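Long-range contact in antifreeze protein (Marinomonas primoryensis, PDB 3P4G), which probably binds ice through water molecules ordered on the surface of its calcium-dependent beta-helix: residues S47-V52 with V68-N73. Sequence-based numbering, arbitrary orientation.
Sequences SATLNV and VLVAAN. With CA (calcium ion), chain E.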
# COMPACT_ATOMS: atom_id res chain seq x y z
N SER A 47 6.73 -8.96 -28.94
CA SER A 47 8.04 -9.58 -28.86
C SER A 47 9.12 -8.65 -29.35
O SER A 47 10.23 -9.11 -29.60
CB SER A 47 8.09 -10.86 -29.69
OG SER A 47 7.02 -11.71 -29.32
N ALA A 48 8.81 -7.36 -29.47
CA ALA A 48 9.87 -6.33 -29.69
C ALA A 48 9.47 -5.08 -28.95
O ALA A 48 8.36 -4.97 -28.45
CB ALA A 48 10.03 -6.00 -31.18
N THR A 49 10.38 -4.12 -28.90
CA THR A 49 10.06 -2.88 -28.24
C THR A 49 8.91 -2.19 -29.01
O THR A 49 8.80 -2.26 -30.24
CB THR A 49 11.29 -1.93 -28.12
OG1 THR A 49 11.82 -1.69 -29.42
CG2 THR A 49 12.35 -2.57 -27.23
N LEU A 50 8.04 -1.54 -28.24
CA LEU A 50 6.86 -0.87 -28.76
C LEU A 50 6.87 0.50 -28.08
O LEU A 50 6.75 0.62 -26.87
CB LEU A 50 5.58 -1.67 -28.42
CG LEU A 50 4.32 -1.35 -29.24
CD1 LEU A 50 3.27 -2.47 -29.03
CD2 LEU A 50 3.77 0.01 -28.83
N ASN A 51 7.00 1.54 -28.89
CA ASN A 51 7.08 2.90 -28.38
C ASN A 51 6.15 3.82 -29.18
O ASN A 51 6.43 4.17 -30.33
CB ASN A 51 8.54 3.36 -28.47
CG ASN A 51 8.81 4.76 -27.80
OD1 ASN A 51 7.90 5.51 -27.46
ND2 ASN A 51 10.08 5.11 -27.68
N VAL A 52 5.06 4.23 -28.55
CA VAL A 52 4.09 5.04 -29.28
C VAL A 52 4.37 6.54 -29.20
O VAL A 52 3.65 7.34 -29.83
CB VAL A 52 2.62 4.66 -28.91
CG1 VAL A 52 2.21 3.31 -29.60
CG2 VAL A 52 2.42 4.54 -27.40
N VAL A 68 11.52 -8.96 -23.68
CA VAL A 68 12.38 -8.56 -24.79
C VAL A 68 13.74 -8.09 -24.28
O VAL A 68 13.81 -7.30 -23.37
CB VAL A 68 11.68 -7.42 -25.59
CG1 VAL A 68 12.53 -6.97 -26.78
CG2 VAL A 68 10.30 -7.93 -26.06
N LEU A 69 14.83 -8.60 -24.88
CA LEU A 69 16.16 -8.21 -24.45
C LEU A 69 16.37 -6.72 -24.69
O LEU A 69 16.36 -6.28 -25.84
CB LEU A 69 17.24 -9.04 -25.16
CG LEU A 69 18.67 -8.64 -24.72
CD1 LEU A 69 18.90 -8.99 -23.23
CD2 LEU A 69 19.68 -9.32 -25.63
N VAL A 70 16.52 -5.96 -23.60
CA VAL A 70 16.89 -4.54 -23.63
C VAL A 70 17.95 -4.26 -22.55
O VAL A 70 18.17 -5.11 -21.66
CB VAL A 70 15.67 -3.59 -23.49
CG1 VAL A 70 14.73 -3.79 -24.67
CG2 VAL A 70 14.93 -3.82 -22.15
N ALA A 71 18.66 -3.13 -22.66
CA ALA A 71 19.63 -2.77 -21.63
C ALA A 71 18.94 -2.61 -20.26
O ALA A 71 17.73 -2.48 -20.17
CB ALA A 71 20.36 -1.48 -22.01
N ALA A 72 19.72 -2.58 -19.20
CA ALA A 72 19.18 -2.44 -17.87
C ALA A 72 18.27 -1.22 -17.78
O ALA A 72 18.63 -0.17 -18.28
CB ALA A 72 20.31 -2.35 -16.89
N ASN A 73 17.08 -1.37 -17.19
CA ASN A 73 16.11 -0.30 -16.92
C ASN A 73 15.46 0.33 -18.13
O ASN A 73 14.73 1.36 -18.00
CB ASN A 73 16.62 0.78 -15.95
CG ASN A 73 17.21 0.19 -14.71
OD1 ASN A 73 16.54 -0.55 -14.02
ND2 ASN A 73 18.52 0.43 -14.47
CA CA E . 2.06 8.63 -30.81
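V68 lays its two methyls against the backbone of S47-T49, with CG2 against the peptide that joins S47 to A48, 3.6 Å from S47 C. CG1, anti to the backbone N (chi1 -179°), reaches further along the same chain and meets A48 CA at 4.0 Å. A48 turns its own methyl away, so V68 meets main chain here. The second touch is methyl to methyl: T49 CG2 and V70 CG1 meet at 3.7 Å, their side chains crossing at a slant. Cutting V68 back to an alanine would probably open a gap beside the S47-A48 peptide and leave the join to the single T49-V70 touch. V68 also packs on V76, while S47 OG is hydrogen-bonded to E66 of the same loop. Y28 of the preceding coil hydrogen-bonds to S47 through the backbone and to T49 O through its hydroxyl. Beyond T49 the segments part: L50 turns inward onto Y28, F33 and L77, and V52 O binds a calcium ion at 2.3 Å, together with D34, S36, N38, A54 and D57. Neighbouring coils of a right-handed, calcium-binding beta-helix thus meet at the surface, where the long loop between strands 58-61 and 77-78 lies against the chain entering strand 50-51.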